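Local coordinates for protein glutaconate CoA-transferase subunit A (Acidaminococcus fermentans, PDB 1POI) that transfers coenzyme A from acetyl-CoA to glutaconate or (R)-2-hydroxyglutarate, a step in glutamate degradation by the hydroxyglutarate pathway, at residues A[23-28]-A[193-198]; A[47-52]-A[103-108]; A[173-178]-A[198-203]. One frame throughout, in Å; residues are numbered along the deposited sequence.

All three contacts are buried in the coenzyme A transferase fold, and none is a surface contact. Contact 1 joins the loop after strand 19-22 to the turn that leads into helix 197-203. Contact 3 uses the same helix and seats it on strand 174-179. Contact 2 lies two strands away in the same sheet, where helix 102-114 packs on the end of strand 46-49. The chemistry changes with place. Contact 1, between loops, mixes hydrogen bonds with aromatic packing. Contact 2 is apolar with one hydrogen bond, and contact 3 is apolar throughout. Q196 and Y106 tie contacts 1 and 2 together, and G23 N reaches I176 O of contact 3.

Contact 1: residues A[23-28]-A[193-198]; sequences GGFTTD and GKFQDV
G24 is gripped at both ends of its peptide backbone by side chains of 193-198. Its N-H gives a nearly straight hydrogen bond to D197 OD1, 2.9 Å from G24 N to OD1 with an angle of 161° at the hydrogen. The oxygen uses its syn lone pair. At the other end, G24 O accepts from Q196 NE2 at 3.2 Å. This second bond is more bent, and the carbonyl oxygen lies somewhat out of the plane of the amide group. Beside them, F25 CB sits over one face of the F195 ring, 3.4 Å from the ring centroid, in a CH-pi contact. The two phenyl rings themselves lie obliquely, with planes 39° apart. D28 reaches a different part of F195: D28 OD2 lies at the ring edge, 3.5 Å from F195 CZ.

Two type II' turns present these groups, F25 to D28 and K194 to D197. In the first, F25 and D28 bond each other through both backbone N and O. In the second, D197 N bonds K194 O at 3.0 Å. The Q196 chain bends at chi2 (-87°), which turns the amide toward G24. Its OE1 is hydrogen-bonded to Y106 OH, and NE2 also meets L22 O. D197 OD2 forms a salt bridge with R29. A chain of another protein packs on F25 and F195.

Glycine suits both positions here. G24 has a positive phi, and a side chain on G23 would run into D197 OD2. The carboxylate of D197 thus joins a backbone N-H to an arginine, and its charge is probably balanced by R29.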
# COMPACT_ATOMS: atom_id res chain seq x y z
N GLY A 23 28.56 -0.62 -0.23
CA GLY A 23 27.37 -0.09 -0.88
C GLY A 23 27.10 1.39 -0.60
O GLY A 23 27.95 2.07 0.00
N GLY A 24 25.96 1.88 -1.08
CA GLY A 24 25.56 3.26 -0.87
C GLY A 24 26.22 4.27 -1.77
O GLY A 24 27.18 3.95 -2.45
N PHE A 25 25.70 5.50 -1.77
CA PHE A 25 26.20 6.59 -2.60
C PHE A 25 26.45 7.78 -1.68
O PHE A 25 25.52 8.27 -1.06
CB PHE A 25 25.14 6.98 -3.63
CG PHE A 25 25.66 7.79 -4.79
CD1 PHE A 25 25.95 9.14 -4.65
CD2 PHE A 25 25.83 7.21 -6.04
CE1 PHE A 25 26.41 9.90 -5.73
CE2 PHE A 25 26.29 7.95 -7.12
CZ PHE A 25 26.58 9.30 -6.96
N THR A 26 27.71 8.23 -1.62
CA THR A 26 28.18 9.35 -0.78
C THR A 26 27.51 9.52 0.60
O THR A 26 27.88 8.81 1.55
CB THR A 26 28.31 10.68 -1.58
OG1 THR A 26 27.04 11.06 -2.10
CG2 THR A 26 29.26 10.49 -2.74
N THR A 27 26.58 10.46 0.76
CA THR A 27 25.90 10.61 2.05
C THR A 27 24.55 9.91 2.04
O THR A 27 23.70 10.20 2.88
CB THR A 27 25.65 12.07 2.44
OG1 THR A 27 24.77 12.68 1.49
CG2 THR A 27 26.94 12.84 2.49
N ASP A 28 24.34 9.00 1.10
CA ASP A 28 23.08 8.26 1.00
C ASP A 28 23.31 6.74 1.14
O ASP A 28 24.06 6.15 0.37
CB ASP A 28 22.35 8.60 -0.32
CG ASP A 28 20.91 8.05 -0.38
OD1 ASP A 28 20.49 7.24 0.49
OD2 ASP A 28 20.17 8.45 -1.31
N GLY A 193 16.48 3.99 -4.83
CA GLY A 193 17.56 3.53 -5.68
C GLY A 193 18.54 2.63 -4.94
O GLY A 193 18.77 2.78 -3.75
N LYS A 194 19.14 1.70 -5.67
CA LYS A 194 20.07 0.75 -5.09
C LYS A 194 21.53 1.08 -5.30
O LYS A 194 22.38 0.50 -4.65
CB LYS A 194 19.83 -0.63 -5.69
CG LYS A 194 18.62 -1.34 -5.19
CD LYS A 194 17.38 -1.05 -6.00
CE LYS A 194 16.24 -0.97 -5.01
NZ LYS A 194 14.86 -1.09 -5.56
N PHE A 195 21.83 1.99 -6.22
CA PHE A 195 23.23 2.30 -6.53
C PHE A 195 23.89 0.97 -6.96
O PHE A 195 23.25 0.14 -7.62
CB PHE A 195 23.94 2.96 -5.33
CG PHE A 195 23.15 4.11 -4.70
CD1 PHE A 195 22.93 5.28 -5.40
CD2 PHE A 195 22.58 3.96 -3.43
CE1 PHE A 195 22.15 6.30 -4.86
CE2 PHE A 195 21.81 4.96 -2.88
CZ PHE A 195 21.58 6.13 -3.59
N GLN A 196 25.14 0.73 -6.58
CA GLN A 196 25.82 -0.51 -6.95
C GLN A 196 25.48 -1.68 -6.03
O GLN A 196 25.96 -2.78 -6.21
CB GLN A 196 27.32 -0.31 -6.90
CG GLN A 196 27.85 -0.20 -5.47
CD GLN A 196 27.81 1.20 -4.89
OE1 GLN A 196 27.23 2.14 -5.47
NE2 GLN A 196 28.45 1.36 -3.76
N ASP A 197 24.61 -1.45 -5.08
CA ASP A 197 24.30 -2.48 -4.11
C ASP A 197 23.94 -3.88 -4.55
O ASP A 197 24.43 -4.82 -3.94
CB ASP A 197 23.30 -1.95 -3.09
CG ASP A 197 23.89 -0.87 -2.25
OD1 ASP A 197 24.76 -0.13 -2.74
OD2 ASP A 197 23.47 -0.74 -1.09
N VAL A 198 23.09 -4.03 -5.57
CA VAL A 198 22.69 -5.37 -6.03
C VAL A 198 23.81 -6.07 -6.84
O VAL A 198 24.03 -7.29 -6.72
CB VAL A 198 21.36 -5.30 -6.81
CG1 VAL A 198 20.90 -6.69 -7.24
CG2 VAL A 198 20.28 -4.70 -5.92

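Contact 2: residues A[47-52]-A[103-108]; sequences TGLGGA and DVIYMM
Y106 points the end of its ring at the backbone of A52, with A52 N near the ring plane at the edge. The hydroxyl accepts a straight hydrogen bond, 3.1 Å from A52 N to Y106 OH with 165° at the hydrogen. A52 CB packs against the same oxygen. The stronger polar partner of the hydroxyl is Q196 OE1, so it joins a backbone N-H to an amide oxygen.

On either side of Y106 along the helix, I105 and M108 make the apolar part of the contact. L49 and I105 lie alongside one another, pointing opposite ways, with L49 CD1 3.8 Å from I105 CD1. M108 comes in across L49, and its CE lies 3.6 Å from L49 CD1. The methionine chain is extended as far as SD and bends at chi3 (43°), which turns CE toward the leucine. I105 CG2 rests on G51 CA at 3.8 Å.

A phenylalanine in place of Y106 would probably leave A52 N and Q196 OE1 without their shared mate. The chemistry divides by position: methyl groups pack on one another at L49, while a single hydroxyl meets the backbone N-H of A52.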
# COMPACT_ATOMS: atom_id res chain seq x y z
N THR A 47 41.69 -3.68 -0.40
CA THR A 47 41.74 -3.02 -1.70
C THR A 47 40.25 -2.92 -2.04
O THR A 47 39.41 -3.61 -1.43
CB THR A 47 42.55 -3.87 -2.79
OG1 THR A 47 43.95 -3.72 -2.60
CG2 THR A 47 42.27 -3.41 -4.19
N GLY A 48 39.91 -2.03 -2.96
CA GLY A 48 38.54 -1.91 -3.37
C GLY A 48 38.30 -0.76 -4.31
O GLY A 48 39.19 0.07 -4.54
N LEU A 49 37.13 -0.77 -4.93
CA LEU A 49 36.76 0.34 -5.80
C LEU A 49 35.91 1.23 -4.89
O LEU A 49 35.06 0.75 -4.12
CB LEU A 49 35.90 -0.11 -6.98
CG LEU A 49 36.08 -1.39 -7.81
CD1 LEU A 49 35.52 -1.11 -9.17
CD2 LEU A 49 37.52 -1.82 -7.94
N GLY A 50 36.18 2.53 -4.93
CA GLY A 50 35.43 3.44 -4.09
C GLY A 50 33.99 3.67 -4.53
O GLY A 50 33.07 3.53 -3.73
N GLY A 51 33.80 3.92 -5.83
CA GLY A 51 32.47 4.21 -6.33
C GLY A 51 32.26 5.65 -5.91
O GLY A 51 33.24 6.40 -5.85
N ALA A 52 31.03 6.05 -5.63
CA ALA A 52 30.76 7.41 -5.15
C ALA A 52 30.99 7.29 -3.65
O ALA A 52 30.06 7.04 -2.87
CB ALA A 52 29.35 7.81 -5.45
N ASP A 103 31.81 6.41 -14.28
CA ASP A 103 30.99 5.62 -15.18
C ASP A 103 31.59 4.23 -15.29
O ASP A 103 30.91 3.22 -15.05
CB ASP A 103 30.95 6.32 -16.54
CG ASP A 103 30.70 7.81 -16.40
OD1 ASP A 103 29.82 8.17 -15.58
OD2 ASP A 103 31.39 8.61 -17.07
N VAL A 104 32.89 4.19 -15.54
CA VAL A 104 33.62 2.94 -15.67
C VAL A 104 33.54 2.12 -14.38
O VAL A 104 33.34 0.92 -14.45
CB VAL A 104 35.08 3.19 -16.09
CG1 VAL A 104 35.91 1.92 -15.99
CG2 VAL A 104 35.11 3.70 -17.49
N ILE A 105 33.67 2.76 -13.22
CA ILE A 105 33.58 2.04 -11.96
C ILE A 105 32.22 1.35 -11.77
O ILE A 105 32.15 0.19 -11.38
CB ILE A 105 33.85 2.97 -10.77
CG1 ILE A 105 35.30 3.46 -10.79
CG2 ILE A 105 33.52 2.25 -9.44
CD1 ILE A 105 36.26 2.54 -10.09
N TYR A 106 31.13 2.07 -11.99
CA TYR A 106 29.82 1.47 -11.83
C TYR A 106 29.63 0.38 -12.89
O TYR A 106 29.00 -0.63 -12.63
CB TYR A 106 28.71 2.53 -11.81
CG TYR A 106 28.54 3.12 -10.43
CD1 TYR A 106 27.77 2.47 -9.48
CD2 TYR A 106 29.27 4.24 -10.02
CE1 TYR A 106 27.75 2.89 -8.16
CE2 TYR A 106 29.25 4.69 -8.70
CZ TYR A 106 28.50 4.01 -7.77
OH TYR A 106 28.52 4.38 -6.44
N MET A 107 30.23 0.57 -14.06
CA MET A 107 30.17 -0.46 -15.10
C MET A 107 30.95 -1.70 -14.61
O MET A 107 30.38 -2.79 -14.50
CB MET A 107 30.78 0.03 -16.43
CG MET A 107 30.02 1.18 -17.08
SD MET A 107 28.66 0.79 -18.20
CE MET A 107 27.96 -0.70 -17.50
N MET A 108 32.22 -1.52 -14.27
CA MET A 108 33.07 -2.60 -13.78
C MET A 108 32.35 -3.52 -12.81
O MET A 108 32.37 -4.73 -12.96
CB MET A 108 34.34 -2.04 -13.14
CG MET A 108 35.27 -1.37 -14.16
SD MET A 108 36.71 -0.58 -13.45
CE MET A 108 37.22 -1.75 -12.29

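Contact 3: residues A[173-178]-A[198-203]; sequences DVAIIH and VDIAEA
Strand 174-179 and helix 197-203 belong to a beta-alpha-beta crossover of the parallel sheet. The chain leaves strand 174-179, passes through a long connection and this short helix, and enters strand 206-211, the next strand of the sheet. The family is grouped with the Rossmann-like folds, in which such crossovers are the basic unit. The strand segment 174-178 and the helix segment 198-203 approach to 7.5 Å between axes. Their directions differ by 147°, so the helix runs roughly antiparallel to the strand, as expected for a crossover.

A175 and I177 are the strand residues that face the helix, and V174 and I176 point to the other side of the sheet. I176 there meets helix 32-40. On the helix, I200 carries most of the contact. Its CG1 lies between the backbone N and the carbonyl carbon (chi1 68°), and the chain beyond it is extended. This carries CD1 obliquely up to the strand, where I200 CD1 meets I177 CG2 at 3.8 Å. The isoleucines run side by side with their ends pointing opposite ways. Nearer its base, I200 CG1 packs on A175 CB at 4.1 Å. W109 of helix 102-114 also touches I200, so I200 lies between strand 174-179 and helix 102-114.

No hydrogen bond crosses between the two segments. The polar groups of the helix turn elsewhere: D199 forms a salt bridge with a basic side chain on a chain of another protein. Within the helix, D199 O accepts from both E202 N (2.9 Å) and A203 N (2.8 Å), whereas the bond from A201 N to V198 O is weak. A201 completes the contact through its methyl group, with A201 CB 4.2 Å from I177 CD1.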
# COMPACT_ATOMS: atom_id res chain seq x y z
N ASP A 173 35.82 -9.92 -3.06
CA ASP A 173 35.77 -10.94 -2.04
C ASP A 173 34.57 -10.76 -1.15
O ASP A 173 33.81 -11.71 -0.95
CB ASP A 173 37.05 -10.94 -1.21
CG ASP A 173 38.27 -11.29 -2.02
OD1 ASP A 173 38.19 -12.25 -2.82
OD2 ASP A 173 39.30 -10.60 -1.87
N VAL A 174 34.43 -9.57 -0.56
CA VAL A 174 33.29 -9.25 0.32
C VAL A 174 32.55 -7.99 -0.15
O VAL A 174 33.16 -7.00 -0.62
CB VAL A 174 33.71 -8.95 1.78
CG1 VAL A 174 32.58 -9.28 2.73
CG2 VAL A 174 34.94 -9.71 2.15
N ALA A 175 31.24 -8.03 -0.02
CA ALA A 175 30.39 -6.90 -0.37
C ALA A 175 29.61 -6.57 0.89
O ALA A 175 29.09 -7.49 1.56
CB ALA A 175 29.45 -7.28 -1.46
N ILE A 176 29.62 -5.29 1.28
CA ILE A 176 28.88 -4.86 2.47
C ILE A 176 27.90 -3.78 2.07
O ILE A 176 28.31 -2.75 1.50
CB ILE A 176 29.82 -4.36 3.59
CG1 ILE A 176 30.78 -5.50 4.00
CG2 ILE A 176 29.01 -3.92 4.80
CD1 ILE A 176 32.05 -5.07 4.68
N ILE A 177 26.61 -4.05 2.28
CA ILE A 177 25.53 -3.11 1.95
C ILE A 177 24.49 -2.93 3.08
O ILE A 177 24.26 -3.83 3.91
CB ILE A 177 24.79 -3.51 0.62
CG1 ILE A 177 23.90 -4.73 0.84
CG2 ILE A 177 25.77 -3.77 -0.51
CD1 ILE A 177 23.30 -5.25 -0.44
N HIS A 178 23.85 -1.76 3.12
CA HIS A 178 22.85 -1.50 4.15
C HIS A 178 21.44 -1.39 3.56
O HIS A 178 21.20 -0.60 2.65
CB HIS A 178 23.20 -0.22 4.91
CG HIS A 178 22.32 0.01 6.10
ND1 HIS A 178 22.41 -0.77 7.22
CD2 HIS A 178 21.25 0.81 6.27
CE1 HIS A 178 21.41 -0.48 8.04
NE2 HIS A 178 20.69 0.48 7.48
N VAL A 198 23.09 -4.03 -5.57
CA VAL A 198 22.69 -5.37 -6.03
C VAL A 198 23.81 -6.07 -6.84
O VAL A 198 24.03 -7.29 -6.72
CB VAL A 198 21.36 -5.30 -6.81
CG1 VAL A 198 20.90 -6.69 -7.24
CG2 VAL A 198 20.28 -4.70 -5.92
N ASP A 199 24.53 -5.29 -7.63
CA ASP A 199 25.65 -5.77 -8.43
C ASP A 199 26.71 -6.39 -7.51
O ASP A 199 27.06 -7.55 -7.64
CB ASP A 199 26.31 -4.61 -9.18
CG ASP A 199 25.61 -4.25 -10.48
OD1 ASP A 199 24.73 -5.01 -10.98
OD2 ASP A 199 25.99 -3.20 -11.04
N ILE A 200 27.22 -5.61 -6.57
CA ILE A 200 28.25 -6.10 -5.65
C ILE A 200 27.81 -7.25 -4.72
O ILE A 200 28.67 -7.92 -4.14
CB ILE A 200 28.92 -4.94 -4.86
CG1 ILE A 200 27.95 -4.28 -3.86
CG2 ILE A 200 29.37 -3.90 -5.83
CD1 ILE A 200 28.57 -3.21 -2.97
N ALA A 201 26.51 -7.47 -4.56
CA ALA A 201 26.02 -8.60 -3.72
C ALA A 201 25.87 -9.85 -4.61
O ALA A 201 25.54 -10.92 -4.11
CB ALA A 201 24.68 -8.28 -3.07
N GLU A 202 25.94 -9.64 -5.92
CA GLU A 202 25.84 -10.73 -6.86
C GLU A 202 27.28 -11.15 -7.19
O GLU A 202 27.59 -12.34 -7.24
CB GLU A 202 25.11 -10.31 -8.14
CG GLU A 202 25.06 -11.41 -9.20
CD GLU A 202 23.93 -11.26 -10.23
OE1 GLU A 202 23.80 -10.19 -10.85
OE2 GLU A 202 23.18 -12.24 -10.43
N ALA A 203 28.15 -10.15 -7.38
CA ALA A 203 29.55 -10.37 -7.69
C ALA A 203 30.35 -10.96 -6.54
O ALA A 203 30.89 -12.05 -6.66
CB ALA A 203 30.20 -9.10 -8.15